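Local coordinates for Serine/threonine-protein kinase Tel1 (Chaetomium thermophilum, PDB 6SKY), which probably phosphorylates serine and threonine residues of target proteins, using ATP, to start checkpoint signalling after DNA damage, at residues S1597-V1602 with N2098-S2103; N1676-L1681 with P1784-K1789; L2429-L2434 with Y2454-D2459. All coordinates share one frame; numbering follows the deposited sequence.

Contact 1 (S1597-V1602 with N2098-S2103); sequences SSRLDV and NVRDQS
The hydroxyl oxygen of S1597 takes a nearly straight bond from the backbone of its own loop, R1599 N to S1597 OG at 3.1 Å with an N-H...O angle of 169°, which closes an ST turn. That turn meets R2100, whose guanidinium carries S1597 CB over one face and R1599 CB at its edge, near the plane. R2100 NH1 lies 3.4 Å from R1599 CB, and S1597 OG stays 3.7 Å from the same NH1, without a hydrogen bond. A turn in the R2100 chain at chi3 (-70°) swings the group onto the loop. The contact thereby sets the loop between helices 1578-1588 and 1606-1619 against the linker between the FAT-domain helices 2077-2097 and 2102-2119. An alanine at S1597 would keep CB over the guanidinium but is likely to leave R1599 N without its acceptor and let the turn open. The guanidinium planes of R1599 and R2100 stand 61° apart, with R1599 NH1 4.8 Å from R2100 NH1; E2104 forms a salt bridge with R1599 and a long, weak ion pair with R2100, and so probably offsets the like charges. N2098 ND2 approaches S1597 CA at 3.5 Å, while its OD1 accepts from R2056.

Contact 2 (N1676-L1681 with P1784-K1789); sequences NLIKSL and PPILSK
Helical segments 1676-1681 and 1784-1789 come nearest at I1678 and I1786, whose CA atoms are 8.6 Å apart, a spacing that lets side chains meet but keeps the backbones from touching. I1786 is the common partner: its CB is directed at the facing helix, and it divides its two branches between I1678 and L1681, which lie three residues apart on one face of their helix. The gamma methyl does the closer work, I1786 CG2 standing 3.7 Å from L1681 CD2, as L1681 and I1786 point past one another from facing helices. The longer branch runs to I1678, with I1786 CD1 4.3 Å from I1678 CG1. Its reach follows from the torsions: CG1 is trans to the carbonyl carbon (chi1 -54°) and the branch is then fully extended (chi2 -177°), while CG2 is left trans to the backbone N and faces L1681. Only 115 Å² is buried between the segments, and no hydrogen bond crosses, so the evidence is for purely apolar helix-helix packing. It belongs to the all-helical, alpha-solenoid part of the chain, where neighbouring helices complete the apolar surroundings: I1678 leans on L1697 and L1681 on T1689 and A1693, all of helix 1687-1706, and I1786 touches F1793 of helix 1793-1808. Within helix 1670-1684, S1680 OG donates to L1677 O at 3.1 Å, approaching from 40° above the carbonyl plane. In the other segment the backbone bond from K1789 N to P1785 O, 2.9 Å long, keeps the helical turn on which I1786 is mounted, and S1788 N likewise reaches P1784 O at 3.0 Å.

Contact 3 (L2429-L2434 with Y2454-D2459); sequences LLMNQL and YRICVD
Two kinds of apolar contact join segments 2429-2434 and 2454-2459; no hydrogen bond crosses between them. The first involves sulfur. M2431 SD lies 4.0 Å from I2456 CG2 and 4.1 Å from I2456 CD1, so the thioether lies alongside the isoleucine, running antiparallel to it, and meets both of its branches. The methionine chain is folded rather than extended, with chi2 at -72° and chi3 at -56°, and this carries its terminal methyl beyond I2456 to C2457, where M2431 CE comes 4.1 Å from C2457 SG. The second kind is carbon on carbon: L2434 CD1 packs 3.8 Å from I2456 CD1, the two side chains set roughly perpendicular to each other. I2456 is thus held by residues three apart on the facing helix, and F2427 also touches it. Within the short helix, L2434 N donates to L2430 O at 3.2 Å. On another side N2432 and Q2433 touch I2621 and Q2624 of helix 2616-2632, in the kinase domain. Running in opposite senses and joined by one connection, helices 2431-2434 and 2444-2459 form a helical hairpin within the FAT region.

Following the modelled chain from its N-terminal end, contact 1 opens at 1597-1602 and does not close until 2098-2103, so it spans nearly 500 residues and ties a loop of the early helical region to the FAT domain. Contact 2 opens and closes within that span, joining 1676-1681 to 1784-1789 over a loop of 102 residues. Contact 3 follows in series, a short closure of 19 residues late in the FAT region, beside the kinase domain. None of the loops cross. The sites are well separated: centres of contacts 2 and 3 are about 68 Å apart, on opposite sides of the chain's centre, and contact 1 lies about 50 Å from each.

Contact 1 (S1597-V1602 with N2098-S2103)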
loop_
_atom_site.group_PDB
_atom_site.type_symbol
_atom_site.label_atom_id
_atom_site.label_comp_id
_atom_site.label_asym_id
_atom_site.label_seq_id
_atom_site.Cartn_x
_atom_site.Cartn_y
_atom_site.Cartn_z
ATOM N N SER A 1597 22.103 -23.280 39.807
ATOM C CA SER A 1597 22.118 -23.393 38.360
ATOM C C SER A 1597 20.916 -24.212 37.905
ATOM O O SER A 1597 20.003 -24.501 38.679
ATOM C CB SER A 1597 23.431 -24.012 37.893
ATOM O OG SER A 1597 23.339 -24.424 36.543
ATOM N N SER A 1598 20.902 -24.585 36.635
ATOM C CA SER A 1598 19.868 -25.453 36.110
ATOM C C SER A 1598 20.437 -26.686 35.434
ATOM O O SER A 1598 19.668 -27.489 34.904
ATOM C CB SER A 1598 18.974 -24.699 35.122
ATOM O OG SER A 1598 17.908 -25.518 34.691
ATOM N N ARG A 1599 21.756 -26.851 35.417
ATOM C CA ARG A 1599 22.338 -28.115 34.998
ATOM C C ARG A 1599 22.277 -29.155 36.103
ATOM O O ARG A 1599 22.318 -30.353 35.815
ATOM C CB ARG A 1599 23.789 -27.909 34.553
ATOM C CG ARG A 1599 24.292 -28.969 33.589
ATOM C CD ARG A 1599 25.656 -28.622 33.019
ATOM N NE ARG A 1599 26.021 -29.512 31.917
ATOM C CZ ARG A 1599 27.211 -29.527 31.324
ATOM N NH1 ARG A 1599 28.168 -28.701 31.722
ATOM N NH2 ARG A 1599 27.445 -30.373 30.329
ATOM N N LEU A 1600 22.177 -28.718 37.355
ATOM C CA LEU A 1600 22.040 -29.599 38.503
ATOM C C LEU A 1600 20.595 -29.768 38.933
ATOM O O LEU A 1600 20.340 -30.158 40.073
ATOM C CB LEU A 1600 22.859 -29.063 39.673
ATOM C CG LEU A 1600 24.267 -28.597 39.325
ATOM C CD1 LEU A 1600 24.939 -28.016 40.553
ATOM C CD2 LEU A 1600 25.074 -29.745 38.753
ATOM N N ASP A 1601 19.648 -29.475 38.056
ATOM C CA ASP A 1601 18.239 -29.469 38.396
ATOM C C ASP A 1601 17.576 -30.745 37.903
ATOM O O ASP A 1601 17.948 -31.299 36.868
ATOM C CB ASP A 1601 17.555 -28.246 37.787
ATOM C CG ASP A 1601 16.219 -27.956 38.411
ATOM O OD1 ASP A 1601 15.381 -28.871 38.469
ATOM O OD2 ASP A 1601 16.003 -26.811 38.847
ATOM N N VAL A 1602 16.584 -31.213 38.661
ATOM C CA VAL A 1602 15.895 -32.440 38.293
ATOM C C VAL A 1602 15.081 -32.249 37.024
ATOM O O VAL A 1602 14.793 -33.223 36.322
ATOM C CB VAL A 1602 15.021 -32.934 39.462
ATOM C CG1 VAL A 1602 13.853 -32.003 39.705
ATOM C CG2 VAL A 1602 14.543 -34.343 39.211
ATOM N N ASN A 2098 24.038 -18.206 34.636
ATOM C CA ASN A 2098 24.633 -19.387 35.237
ATOM C C ASN A 2098 25.558 -20.138 34.295
ATOM O O ASN A 2098 25.922 -21.278 34.587
ATOM C CB ASN A 2098 23.540 -20.327 35.734
ATOM C CG ASN A 2098 22.842 -19.808 36.956
ATOM O OD1 ASN A 2098 23.434 -19.119 37.776
ATOM N ND2 ASN A 2098 21.576 -20.142 37.092
ATOM N N VAL A 2099 25.941 -19.547 33.180
ATOM C CA VAL A 2099 26.871 -20.222 32.285
ATOM C C VAL A 2099 28.261 -20.178 32.893
ATOM O O VAL A 2099 28.666 -19.193 33.516
ATOM C CB VAL A 2099 26.853 -19.603 30.876
ATOM C CG1 VAL A 2099 25.523 -19.837 30.219
ATOM C CG2 VAL A 2099 27.144 -18.143 30.948
ATOM N N ARG A 2100 29.001 -21.269 32.721
ATOM C CA ARG A 2100 30.324 -21.402 33.300
ATOM C C ARG A 2100 31.440 -21.526 32.278
ATOM O O ARG A 2100 32.591 -21.250 32.624
ATOM C CB ARG A 2100 30.372 -22.617 34.238
ATOM C CG ARG A 2100 29.618 -22.406 35.534
ATOM C CD ARG A 2100 29.175 -23.711 36.173
ATOM N NE ARG A 2100 28.116 -24.367 35.413
ATOM C CZ ARG A 2100 27.326 -25.322 35.895
ATOM N NH1 ARG A 2100 26.392 -25.864 35.127
ATOM N NH2 ARG A 2100 27.465 -25.734 37.145
ATOM N N ASP A 2101 31.149 -21.922 31.044
ATOM C CA ASP A 2101 32.194 -22.061 30.041
ATOM C C ASP A 2101 31.605 -21.794 28.663
ATOM O O ASP A 2101 30.505 -21.252 28.532
ATOM C CB ASP A 2101 32.850 -23.441 30.134
ATOM C CG ASP A 2101 34.300 -23.359 30.555
ATOM O OD1 ASP A 2101 34.807 -22.226 30.691
ATOM O OD2 ASP A 2101 34.934 -24.418 30.755
ATOM N N GLN A 2102 32.353 -22.175 27.629
ATOM C CA GLN A 2102 31.954 -21.909 26.254
ATOM C C GLN A 2102 30.911 -22.898 25.762
ATOM O O GLN A 2102 29.992 -22.521 25.024
ATOM C CB GLN A 2102 33.178 -21.955 25.348
ATOM C CG GLN A 2102 34.245 -20.962 25.710
ATOM C CD GLN A 2102 33.987 -19.616 25.095
ATOM O OE1 GLN A 2102 33.142 -19.483 24.213
ATOM N NE2 GLN A 2102 34.711 -18.603 25.554
ATOM N N SER A 2103 31.048 -24.169 26.137
ATOM C CA SER A 2103 30.081 -25.170 25.707
ATOM C C SER A 2103 28.685 -24.833 26.205
ATOM O O SER A 2103 27.695 -25.030 25.490
ATOM C CB SER A 2103 30.511 -26.546 26.198
ATOM O OG SER A 2103 30.835 -26.506 27.573
#

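Contact 2 (N1676-L1681 with P1784-K1789)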
loop_
_atom_site.group_PDB
_atom_site.type_symbol
_atom_site.label_atom_id
_atom_site.label_comp_id
_atom_site.label_asym_id
_atom_site.label_seq_id
_atom_site.Cartn_x
_atom_site.Cartn_y
_atom_site.Cartn_z
ATOM N N ASN A 1676 -19.608 -39.695 45.592
ATOM C CA ASN A 1676 -18.168 -39.487 45.491
ATOM C C ASN A 1676 -17.704 -38.381 46.422
ATOM O O ASN A 1676 -16.643 -38.492 47.046
ATOM C CB ASN A 1676 -17.778 -39.170 44.056
ATOM C CG ASN A 1676 -17.840 -40.374 43.167
ATOM O OD1 ASN A 1676 -18.313 -41.424 43.571
ATOM N ND2 ASN A 1676 -17.363 -40.231 41.946
ATOM N N LEU A 1677 -18.486 -37.308 46.538
ATOM C CA LEU A 1677 -18.113 -36.239 47.455
ATOM C C LEU A 1677 -18.078 -36.728 48.893
ATOM O O LEU A 1677 -17.216 -36.315 49.673
ATOM C CB LEU A 1677 -19.075 -35.069 47.324
ATOM C CG LEU A 1677 -18.763 -34.053 46.242
ATOM C CD1 LEU A 1677 -19.719 -32.914 46.362
ATOM C CD2 LEU A 1677 -17.359 -33.572 46.399
ATOM N N ILE A 1678 -19.008 -37.601 49.266
ATOM C CA ILE A 1678 -19.047 -38.102 50.635
ATOM C C ILE A 1678 -17.961 -39.140 50.860
ATOM O O ILE A 1678 -17.347 -39.185 51.927
ATOM C CB ILE A 1678 -20.442 -38.662 50.949
ATOM C CG1 ILE A 1678 -21.460 -37.531 51.013
ATOM C CG2 ILE A 1678 -20.433 -39.405 52.248
ATOM C CD1 ILE A 1678 -22.874 -38.003 51.130
ATOM N N LYS A 1679 -17.694 -39.980 49.865
ATOM C CA LYS A 1679 -16.645 -40.979 49.994
ATOM C C LYS A 1679 -15.281 -40.333 50.149
ATOM O O LYS A 1679 -14.447 -40.817 50.919
ATOM C CB LYS A 1679 -16.653 -41.901 48.783
ATOM C CG LYS A 1679 -15.557 -42.924 48.799
ATOM C CD LYS A 1679 -15.428 -43.597 47.456
ATOM C CE LYS A 1679 -14.963 -42.619 46.407
ATOM N NZ LYS A 1679 -14.879 -43.253 45.070
ATOM N N SER A 1680 -15.026 -39.241 49.429
ATOM C CA SER A 1680 -13.732 -38.588 49.562
ATOM C C SER A 1680 -13.501 -38.024 50.954
ATOM O O SER A 1680 -12.361 -37.696 51.288
ATOM C CB SER A 1680 -13.594 -37.474 48.536
ATOM O OG SER A 1680 -14.234 -36.299 48.987
ATOM N N LEU A 1681 -14.544 -37.907 51.773
ATOM C CA LEU A 1681 -14.398 -37.405 53.129
ATOM C C LEU A 1681 -13.920 -38.467 54.105
ATOM O O LEU A 1681 -13.431 -38.121 55.182
ATOM C CB LEU A 1681 -15.724 -36.842 53.621
ATOM C CG LEU A 1681 -15.821 -35.337 53.755
ATOM C CD1 LEU A 1681 -15.321 -34.687 52.499
ATOM C CD2 LEU A 1681 -17.254 -34.969 54.017
ATOM N N PRO A 1784 -27.476 -32.550 55.939
ATOM C CA PRO A 1784 -27.347 -31.323 56.743
ATOM C C PRO A 1784 -26.229 -31.393 57.773
ATOM O O PRO A 1784 -25.516 -30.393 57.963
ATOM C CB PRO A 1784 -28.724 -31.196 57.405
ATOM C CG PRO A 1784 -29.628 -31.827 56.454
ATOM C CD PRO A 1784 -28.884 -32.979 55.868
ATOM N N PRO A 1785 -26.014 -32.533 58.456
ATOM C CA PRO A 1785 -24.812 -32.631 59.302
ATOM C C PRO A 1785 -23.525 -32.314 58.564
ATOM O O PRO A 1785 -22.771 -31.434 58.992
ATOM C CB PRO A 1785 -24.850 -34.083 59.777
ATOM C CG PRO A 1785 -26.255 -34.412 59.806
ATOM C CD PRO A 1785 -26.877 -33.713 58.653
ATOM N N ILE A 1786 -23.263 -33.003 57.452
ATOM C CA ILE A 1786 -22.020 -32.805 56.714
ATOM C C ILE A 1786 -21.930 -31.387 56.176
ATOM O O ILE A 1786 -20.862 -30.772 56.187
ATOM C CB ILE A 1786 -21.908 -33.838 55.583
ATOM C CG1 ILE A 1786 -22.066 -35.244 56.136
ATOM C CG2 ILE A 1786 -20.585 -33.720 54.903
ATOM C CD1 ILE A 1786 -21.896 -36.301 55.105
ATOM N N LEU A 1787 -23.045 -30.848 55.692
ATOM C CA LEU A 1787 -23.024 -29.505 55.126
ATOM C C LEU A 1787 -22.685 -28.471 56.183
ATOM O O LEU A 1787 -21.987 -27.493 55.900
ATOM C CB LEU A 1787 -24.368 -29.184 54.475
ATOM C CG LEU A 1787 -24.674 -29.906 53.165
ATOM C CD1 LEU A 1787 -26.144 -29.842 52.860
ATOM C CD2 LEU A 1787 -23.890 -29.294 52.043
ATOM N N SER A 1788 -23.153 -28.676 57.415
ATOM C CA SER A 1788 -22.894 -27.699 58.466
ATOM C C SER A 1788 -21.507 -27.864 59.076
ATOM O O SER A 1788 -20.857 -26.869 59.413
ATOM C CB SER A 1788 -23.966 -27.807 59.543
ATOM O OG SER A 1788 -24.329 -29.158 59.734
ATOM N N LYS A 1789 -21.034 -29.099 59.229
ATOM C CA LYS A 1789 -19.753 -29.312 59.895
ATOM C C LYS A 1789 -18.582 -29.092 58.947
ATOM O O LYS A 1789 -17.766 -28.192 59.157
ATOM C CB LYS A 1789 -19.695 -30.720 60.485
ATOM C CG LYS A 1789 -20.872 -31.080 61.368
ATOM C CD LYS A 1789 -20.779 -30.463 62.741
ATOM C CE LYS A 1789 -21.765 -31.130 63.678
ATOM N NZ LYS A 1789 -21.507 -30.779 65.100
#

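Contact 3 (L2429-L2434 with Y2454-D2459)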
loop_
_atom_site.group_PDB
_atom_site.type_symbol
_atom_site.label_atom_id
_atom_site.label_comp_id
_atom_site.label_asym_id
_atom_site.label_seq_id
_atom_site.Cartn_x
_atom_site.Cartn_y
_atom_site.Cartn_z
ATOM N N LEU A 2429 4.258 -39.051 -4.359
ATOM C CA LEU A 2429 2.879 -38.587 -4.408
ATOM C C LEU A 2429 2.421 -38.204 -5.806
ATOM O O LEU A 2429 1.287 -37.752 -5.959
ATOM C CB LEU A 2429 2.681 -37.394 -3.473
ATOM C CG LEU A 2429 2.645 -37.658 -1.969
ATOM C CD1 LEU A 2429 2.307 -36.383 -1.221
ATOM C CD2 LEU A 2429 1.653 -38.746 -1.634
ATOM N N LEU A 2430 3.262 -38.370 -6.820
ATOM C CA LEU A 2430 2.907 -38.072 -8.202
ATOM C C LEU A 2430 2.786 -39.339 -9.032
ATOM O O LEU A 2430 3.170 -39.363 -10.195
ATOM C CB LEU A 2430 3.931 -37.152 -8.851
ATOM C CG LEU A 2430 4.610 -36.062 -8.039
ATOM C CD1 LEU A 2430 5.519 -35.288 -8.949
ATOM C CD2 LEU A 2430 3.591 -35.158 -7.395
ATOM N N MET A 2431 2.269 -40.413 -8.450
ATOM C CA MET A 2431 2.127 -41.655 -9.191
ATOM C C MET A 2431 0.866 -41.700 -10.035
ATOM O O MET A 2431 0.757 -42.564 -10.905
ATOM C CB MET A 2431 2.148 -42.842 -8.236
ATOM C CG MET A 2431 3.525 -43.268 -7.804
ATOM S SD MET A 2431 4.439 -44.087 -9.108
ATOM C CE MET A 2431 3.310 -45.400 -9.521
ATOM N N ASN A 2432 -0.087 -40.802 -9.806
ATOM C CA ASN A 2432 -1.237 -40.727 -10.693
ATOM C C ASN A 2432 -0.852 -40.176 -12.054
ATOM O O ASN A 2432 -1.421 -40.584 -13.067
ATOM C CB ASN A 2432 -2.326 -39.864 -10.072
ATOM C CG ASN A 2432 -3.211 -40.634 -9.137
ATOM O OD1 ASN A 2432 -3.606 -41.756 -9.428
ATOM N ND2 ASN A 2432 -3.535 -40.034 -8.001
ATOM N N GLN A 2433 0.097 -39.247 -12.093
ATOM C CA GLN A 2433 0.553 -38.654 -13.339
ATOM C C GLN A 2433 1.648 -39.462 -14.002
ATOM O O GLN A 2433 1.785 -39.418 -15.225
ATOM C CB GLN A 2433 1.064 -37.235 -13.096
ATOM C CG GLN A 2433 -0.016 -36.204 -12.846
ATOM C CD GLN A 2433 -0.500 -36.180 -11.417
ATOM O OE1 GLN A 2433 0.284 -36.013 -10.491
ATOM N NE2 GLN A 2433 -1.801 -36.338 -11.232
ATOM N N LEU A 2434 2.444 -40.186 -13.225
ATOM C CA LEU A 2434 3.529 -40.961 -13.803
ATOM C C LEU A 2434 3.025 -42.251 -14.421
ATOM O O LEU A 2434 3.429 -42.607 -15.526
ATOM C CB LEU A 2434 4.578 -41.261 -12.742
ATOM C CG LEU A 2434 5.415 -40.075 -12.288
ATOM C CD1 LEU A 2434 6.291 -40.476 -11.141
ATOM C CD2 LEU A 2434 6.245 -39.572 -13.430
ATOM N N TYR A 2454 9.305 -47.948 -11.423
ATOM C CA TYR A 2454 9.767 -49.156 -10.753
ATOM C C TYR A 2454 10.461 -48.834 -9.436
ATOM O O TYR A 2454 10.179 -49.453 -8.405
ATOM C CB TYR A 2454 10.699 -49.911 -11.692
ATOM C CG TYR A 2454 11.284 -51.167 -11.125
ATOM C CD1 TYR A 2454 10.577 -52.347 -11.148
ATOM C CD2 TYR A 2454 12.553 -51.175 -10.584
ATOM C CE1 TYR A 2454 11.109 -53.493 -10.632
ATOM C CE2 TYR A 2454 13.091 -52.315 -10.069
ATOM C CZ TYR A 2454 12.366 -53.472 -10.095
ATOM O OH TYR A 2454 12.907 -54.621 -9.579
ATOM N N ARG A 2455 11.378 -47.867 -9.449
ATOM C CA ARG A 2455 12.097 -47.528 -8.227
ATOM C C ARG A 2455 11.183 -46.927 -7.172
ATOM O O ARG A 2455 11.382 -47.167 -5.977
ATOM C CB ARG A 2455 13.245 -46.581 -8.543
ATOM C CG ARG A 2455 14.362 -47.251 -9.294
ATOM C CD ARG A 2455 15.573 -46.361 -9.426
ATOM N NE ARG A 2455 15.298 -45.174 -10.221
ATOM C CZ ARG A 2455 15.297 -43.940 -9.739
ATOM N NH1 ARG A 2455 15.035 -42.921 -10.534
ATOM N NH2 ARG A 2455 15.570 -43.727 -8.464
ATOM N N ILE A 2456 10.175 -46.153 -7.576
ATOM C CA ILE A 2456 9.222 -45.650 -6.591
ATOM C C ILE A 2456 8.451 -46.797 -5.963
ATOM O O ILE A 2456 8.261 -46.837 -4.745
ATOM C CB ILE A 2456 8.266 -44.627 -7.219
ATOM C CG1 ILE A 2456 9.022 -43.395 -7.680
ATOM C CG2 ILE A 2456 7.220 -44.226 -6.217
ATOM C CD1 ILE A 2456 8.183 -42.476 -8.489
ATOM N N CYS A 2457 7.985 -47.746 -6.775
ATOM C CA CYS A 2457 7.233 -48.864 -6.218
ATOM C C CYS A 2457 8.095 -49.780 -5.371
ATOM O O CYS A 2457 7.562 -50.501 -4.528
ATOM C CB CYS A 2457 6.572 -49.669 -7.328
ATOM S SG CYS A 2457 5.383 -48.742 -8.276
ATOM N N VAL A 2458 9.409 -49.780 -5.573
ATOM C CA VAL A 2458 10.270 -50.612 -4.738
ATOM C C VAL A 2458 10.595 -49.922 -3.419
ATOM O O VAL A 2458 10.597 -50.560 -2.364
ATOM C CB VAL A 2458 11.541 -50.998 -5.505
ATOM C CG1 VAL A 2458 12.516 -51.659 -4.587
ATOM C CG2 VAL A 2458 11.197 -51.928 -6.613
ATOM N N ASP A 2459 10.875 -48.618 -3.437
ATOM C CA ASP A 2459 11.209 -47.948 -2.185
ATOM C C ASP A 2459 9.985 -47.704 -1.319
ATOM O O ASP A 2459 10.047 -47.863 -0.099
ATOM C CB ASP A 2459 11.914 -46.625 -2.455
ATOM C CG ASP A 2459 13.278 -46.808 -3.054
ATOM O OD1 ASP A 2459 13.653 -47.961 -3.333
ATOM O OD2 ASP A 2459 13.979 -45.799 -3.249
#